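Local coordinates for protein rhodopsin (Todarodes pacificus, PDB 2Z73) that senses dim light through bound retinal, whose isomerization from 11-cis to all-trans switches on G-protein signaling to phospholipase C in squid vision, at residues Q28-G42 and N87-K99. Numbering follows the deposited sequence.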
loop_
_atom_site.group_PDB
_atom_site.type_symbol
_atom_site.label_atom_id
_atom_site.label_comp_id
_atom_site.label_asym_id
_atom_site.label_seq_id
_atom_site.Cartn_x
_atom_site.Cartn_y
_atom_site.Cartn_z
ATOM N N GLN A 28 6.453 31.530 -7.884
ATOM C CA GLN A 28 7.253 30.465 -7.322
ATOM C C GLN A 28 7.184 30.460 -5.809
ATOM O O GLN A 28 7.470 31.470 -5.165
ATOM C CB GLN A 28 8.696 30.605 -7.773
ATOM C CG GLN A 28 9.588 29.535 -7.219
ATOM C CD GLN A 28 10.964 29.596 -7.816
ATOM O OE1 GLN A 28 11.539 30.673 -7.953
ATOM N NE2 GLN A 28 11.506 28.438 -8.172
ATOM N N VAL A 29 6.802 29.316 -5.247
ATOM C CA VAL A 29 6.705 29.155 -3.806
ATOM C C VAL A 29 8.051 29.498 -3.184
ATOM O O VAL A 29 9.081 29.422 -3.837
ATOM C CB VAL A 29 6.313 27.709 -3.435
ATOM C CG1 VAL A 29 4.992 27.351 -4.109
ATOM C CG2 VAL A 29 7.422 26.730 -3.848
ATOM N N PRO A 30 8.056 29.883 -1.903
ATOM C CA PRO A 30 9.272 30.253 -1.173
ATOM C C PRO A 30 10.306 29.130 -1.050
ATOM O O PRO A 30 9.965 27.948 -1.089
ATOM C CB PRO A 30 8.735 30.677 0.193
ATOM C CG PRO A 30 7.327 31.108 -0.103
ATOM C CD PRO A 30 6.869 30.049 -1.050
ATOM N N ASP A 31 11.569 29.510 -0.877
ATOM C CA ASP A 31 12.653 28.543 -0.731
ATOM C C ASP A 31 12.353 27.535 0.377
ATOM O O ASP A 31 12.487 26.324 0.190
ATOM C CB ASP A 31 13.959 29.254 -0.395
ATOM C CG ASP A 31 14.453 30.138 -1.517
ATOM O OD1 ASP A 31 13.776 30.228 -2.560
ATOM O OD2 ASP A 31 15.529 30.750 -1.352
ATOM N N ALA A 32 11.954 28.046 1.535
ATOM C CA ALA A 32 11.660 27.204 2.677
ATOM C C ALA A 32 10.687 26.094 2.334
ATOM O O ALA A 32 10.736 25.018 2.931
ATOM C CB ALA A 32 11.106 28.049 3.809
ATOM N N VAL A 33 9.804 26.347 1.375
ATOM C CA VAL A 33 8.821 25.340 0.997
ATOM C C VAL A 33 9.459 24.220 0.187
ATOM O O VAL A 33 9.104 23.047 0.336
ATOM C CB VAL A 33 7.676 25.947 0.167
ATOM C CG1 VAL A 33 6.694 24.854 -0.237
ATOM C CG2 VAL A 33 6.970 27.028 0.967
ATOM N N TYR A 34 10.387 24.587 -0.685
ATOM C CA TYR A 34 11.073 23.608 -1.505
ATOM C C TYR A 34 11.927 22.738 -0.607
ATOM O O TYR A 34 11.937 21.514 -0.743
ATOM C CB TYR A 34 11.980 24.291 -2.525
ATOM C CG TYR A 34 11.275 24.845 -3.732
ATOM C CD1 TYR A 34 11.128 26.223 -3.906
ATOM C CD2 TYR A 34 10.813 23.991 -4.741
ATOM C CE1 TYR A 34 10.544 26.741 -5.067
ATOM C CE2 TYR A 34 10.232 24.493 -5.899
ATOM C CZ TYR A 34 10.103 25.869 -6.063
ATOM O OH TYR A 34 9.565 26.366 -7.225
ATOM N N TYR A 35 12.640 23.391 0.309
ATOM C CA TYR A 35 13.525 22.718 1.256
ATOM C C TYR A 35 12.775 21.763 2.179
ATOM O O TYR A 35 13.234 20.653 2.451
ATOM C CB TYR A 35 14.284 23.770 2.067
ATOM C CG TYR A 35 15.130 24.661 1.184
ATOM C CD1 TYR A 35 15.534 25.931 1.604
ATOM C CD2 TYR A 35 15.503 24.239 -0.093
ATOM C CE1 TYR A 35 16.284 26.757 0.763
ATOM C CE2 TYR A 35 16.249 25.051 -0.933
ATOM C CZ TYR A 35 16.636 26.308 -0.506
ATOM O OH TYR A 35 17.356 27.106 -1.368
ATOM N N SER A 36 11.616 22.191 2.654
ATOM C CA SER A 36 10.834 21.353 3.521
ATOM C C SER A 36 10.334 20.164 2.717
ATOM O O SER A 36 10.334 19.028 3.198
ATOM C CB SER A 36 9.657 22.140 4.092
ATOM O OG SER A 36 10.141 23.230 4.849
ATOM N N LEU A 37 9.918 20.423 1.485
ATOM C CA LEU A 37 9.415 19.353 0.632
ATOM C C LEU A 37 10.480 18.273 0.421
ATOM O O LEU A 37 10.202 17.084 0.556
ATOM C CB LEU A 37 8.954 19.920 -0.720
ATOM C CG LEU A 37 7.591 20.626 -0.717
ATOM C CD1 LEU A 37 7.255 21.135 -2.112
ATOM C CD2 LEU A 37 6.520 19.646 -0.250
ATOM N N GLY A 38 11.699 18.703 0.106
ATOM C CA GLY A 38 12.789 17.770 -0.108
ATOM C C GLY A 38 13.116 16.996 1.155
ATOM O O GLY A 38 13.293 15.781 1.121
ATOM N N ILE A 39 13.200 17.698 2.278
ATOM C CA ILE A 39 13.495 17.046 3.539
ATOM C C ILE A 39 12.391 16.055 3.837
ATOM O O ILE A 39 12.640 14.931 4.259
ATOM C CB ILE A 39 13.581 18.069 4.681
ATOM C CG1 ILE A 39 14.834 18.930 4.492
ATOM C CG2 ILE A 39 13.554 17.355 6.033
ATOM C CD1 ILE A 39 14.941 20.100 5.443
ATOM N N PHE A 40 11.161 16.478 3.601
ATOM C CA PHE A 40 10.014 15.627 3.867
ATOM C C PHE A 40 10.082 14.295 3.124
ATOM O O PHE A 40 10.134 13.223 3.747
ATOM C CB PHE A 40 8.716 16.338 3.482
ATOM C CG PHE A 40 7.495 15.532 3.771
ATOM C CD1 PHE A 40 6.964 15.505 5.049
ATOM C CD2 PHE A 40 6.914 14.752 2.778
ATOM C CE1 PHE A 40 5.870 14.708 5.339
ATOM C CE2 PHE A 40 5.821 13.950 3.054
ATOM C CZ PHE A 40 5.297 13.926 4.338
ATOM N N ILE A 41 10.075 14.368 1.793
ATOM C CA ILE A 41 10.107 13.165 0.972
ATOM C C ILE A 41 11.370 12.328 1.203
ATOM O O ILE A 41 11.341 11.108 1.057
ATOM C CB ILE A 41 9.955 13.517 -0.525
ATOM C CG1 ILE A 41 9.434 12.300 -1.286
ATOM C CG2 ILE A 41 11.272 13.983 -1.096
ATOM C CD1 ILE A 41 8.103 11.740 -0.727
ATOM N N GLY A 42 12.464 12.996 1.576
ATOM C CA GLY A 42 13.706 12.306 1.854
ATOM C C GLY A 42 13.539 11.418 3.073
ATOM O O GLY A 42 14.066 10.301 3.133
ATOM N N ASN A 87 10.662 7.519 -5.444
ATOM C CA ASN A 87 9.917 8.754 -5.283
ATOM C C ASN A 87 10.482 9.757 -4.288
ATOM O O ASN A 87 9.990 10.875 -4.194
ATOM C CB ASN A 87 8.464 8.435 -4.913
ATOM C CG ASN A 87 7.687 7.843 -6.073
ATOM O OD1 ASN A 87 7.323 8.548 -7.012
ATOM N ND2 ASN A 87 7.440 6.542 -6.020
ATOM N N GLY A 88 11.508 9.370 -3.542
ATOM C CA GLY A 88 12.072 10.284 -2.566
ATOM C C GLY A 88 13.449 10.771 -2.947
ATOM O O GLY A 88 13.605 11.718 -3.739
ATOM N N PHE A 89 14.459 10.126 -2.367
ATOM C CA PHE A 89 15.845 10.479 -2.658
ATOM C C PHE A 89 16.383 9.535 -3.727
ATOM O O PHE A 89 16.181 8.319 -3.643
ATOM C CB PHE A 89 16.705 10.407 -1.397
ATOM C CG PHE A 89 18.160 10.673 -1.651
ATOM C CD1 PHE A 89 19.026 9.630 -1.974
ATOM C CD2 PHE A 89 18.651 11.968 -1.634
ATOM C CE1 PHE A 89 20.363 9.876 -2.284
ATOM C CE2 PHE A 89 19.986 12.226 -1.942
ATOM C CZ PHE A 89 20.844 11.172 -2.271
ATOM N N PRO A 90 17.101 10.077 -4.731
ATOM C CA PRO A 90 17.449 11.485 -4.931
ATOM C C PRO A 90 16.634 12.270 -5.967
ATOM O O PRO A 90 16.748 13.491 -6.044
ATOM C CB PRO A 90 18.897 11.394 -5.368
ATOM C CG PRO A 90 18.816 10.263 -6.342
ATOM C CD PRO A 90 17.950 9.228 -5.590
ATOM N N LEU A 91 15.831 11.585 -6.773
ATOM C CA LEU A 91 15.071 12.270 -7.814
ATOM C C LEU A 91 14.244 13.482 -7.353
ATOM O O LEU A 91 14.300 14.546 -7.977
ATOM C CB LEU A 91 14.189 11.259 -8.563
ATOM C CG LEU A 91 14.975 10.171 -9.322
ATOM C CD1 LEU A 91 14.043 9.159 -9.964
ATOM C CD2 LEU A 91 15.849 10.821 -10.367
ATOM N N MET A 92 13.482 13.352 -6.271
ATOM C CA MET A 92 12.687 14.495 -5.833
ATOM C C MET A 92 13.459 15.381 -4.875
ATOM O O MET A 92 13.592 16.585 -5.097
ATOM C CB MET A 92 11.376 14.051 -5.179
ATOM C CG MET A 92 10.409 15.219 -4.963
ATOM S SD MET A 92 8.818 14.827 -4.179
ATOM C CE MET A 92 8.143 16.435 -4.055
ATOM N N THR A 93 13.972 14.785 -3.810
ATOM C CA THR A 93 14.723 15.528 -2.817
ATOM C C THR A 93 15.766 16.444 -3.444
ATOM O O THR A 93 15.837 17.622 -3.099
ATOM C CB THR A 93 15.399 14.571 -1.829
ATOM O OG1 THR A 93 14.397 13.735 -1.243
ATOM C CG2 THR A 93 16.135 15.343 -0.723
ATOM N N ILE A 94 16.573 15.914 -4.360
ATOM C CA ILE A 94 17.602 16.724 -5.004
ATOM C C ILE A 94 16.949 17.813 -5.851
ATOM O O ILE A 94 17.421 18.944 -5.882
ATOM C CB ILE A 94 18.542 15.854 -5.877
ATOM C CG1 ILE A 94 19.424 14.992 -4.975
ATOM C CG2 ILE A 94 19.425 16.722 -6.764
ATOM C CD1 ILE A 94 20.292 15.782 -4.034
ATOM N N SER A 95 15.854 17.467 -6.523
ATOM C CA SER A 95 15.142 18.421 -7.352
ATOM C C SER A 95 14.654 19.592 -6.523
ATOM O O SER A 95 14.762 20.747 -6.939
ATOM C CB SER A 95 13.956 17.756 -8.043
ATOM O OG SER A 95 14.391 17.064 -9.191
ATOM N N CYS A 96 14.120 19.296 -5.346
ATOM C CA CYS A 96 13.632 20.355 -4.478
ATOM C C CYS A 96 14.748 21.309 -4.079
ATOM O O CYS A 96 14.659 22.508 -4.339
ATOM C CB CYS A 96 12.972 19.765 -3.230
ATOM S SG CYS A 96 11.359 19.008 -3.545
ATOM N N PHE A 97 15.810 20.788 -3.470
ATOM C CA PHE A 97 16.922 21.638 -3.041
ATOM C C PHE A 97 17.508 22.536 -4.110
ATOM O O PHE A 97 18.265 23.442 -3.794
ATOM C CB PHE A 97 18.043 20.800 -2.431
ATOM C CG PHE A 97 17.628 20.037 -1.214
ATOM C CD1 PHE A 97 16.705 20.574 -0.321
ATOM C CD2 PHE A 97 18.163 18.785 -0.957
ATOM C CE1 PHE A 97 16.316 19.867 0.812
ATOM C CE2 PHE A 97 17.783 18.070 0.171
ATOM C CZ PHE A 97 16.857 18.609 1.058
ATOM N N LEU A 98 17.168 22.286 -5.371
ATOM C CA LEU A 98 17.669 23.102 -6.481
ATOM C C LEU A 98 16.505 23.866 -7.077
ATOM O O LEU A 98 16.666 24.654 -8.017
ATOM C CB LEU A 98 18.289 22.221 -7.570
ATOM C CG LEU A 98 19.550 21.445 -7.204
ATOM C CD1 LEU A 98 19.881 20.483 -8.334
ATOM C CD2 LEU A 98 20.701 22.424 -6.941
ATOM N N LYS A 99 15.324 23.607 -6.533
ATOM C CA LYS A 99 14.109 24.251 -7.003
ATOM C C LYS A 99 13.891 23.956 -8.480
ATOM O O LYS A 99 13.383 24.799 -9.211
ATOM C CB LYS A 99 14.202 25.753 -6.747
ATOM C CG LYS A 99 14.298 26.068 -5.252
ATOM C CD LYS A 99 15.233 27.218 -4.934
ATOM C CE LYS A 99 14.670 28.544 -5.378
ATOM N NZ LYS A 99 15.575 29.652 -4.972
HETATM O O HOH W 1 10.279 24.424 -9.824
#
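K99 lies across the Y34 ring and ends on D31. Its CG sits 3.7 Å from the ring centroid and 22° off the normal, a CH-pi contact over one face; V29 CG2 takes the opposite face. Bends at chi2 and chi3 carry the lysine chain on to a salt bridge, in which K99 NZ bonds D31 OD1 at 3.1 Å and comes to it from above the carboxylate plane. The Y34 hydroxyl is held by Q28, whose NE2 donates to Y34 OH (3.0 Å), with that oxygen close to the amide plane of Q28. An alanine in place of Y34 would probably leave the aliphatic part of K99 and V29 CG2 without the ring between them, and the Q28 amide without its acceptor.

One turn deeper, the backbones close to 4.0 Å between the CA atoms of G38 and T93; G38, with no side chain, packs its backbone directly against C96 (C96 SG to G38 N 3.7 Å) and the F97 ring. C96 SG also rests against L37 CB, while the F97 ring reaches Y35 and I39, I39 CG1 meeting its edge in plane. At the inner end I41 points CG1, anti to the backbone N, at the N87 carbonyl oxygen and G88 CA, and also touches M92 SD. The single proton of T93 OG1 has two weak options, G38 O across the contact and G88 O in its own segment.

Farther out, helix 294-306 backs L37 and M92 through M302, and W11 touches Q28 and Y34. The axes of 31-42 and 91-97 run antiparallel at 163°, 7.8 Å apart. These are the extracellular ends of transmembrane helices 1 and 2 in the seven-helix rhodopsin fold, with helix 91-97 terminated by a Schellman motif at K99, a residue with positive phi, and the contact reaching inward to N87 of the retinal pocket.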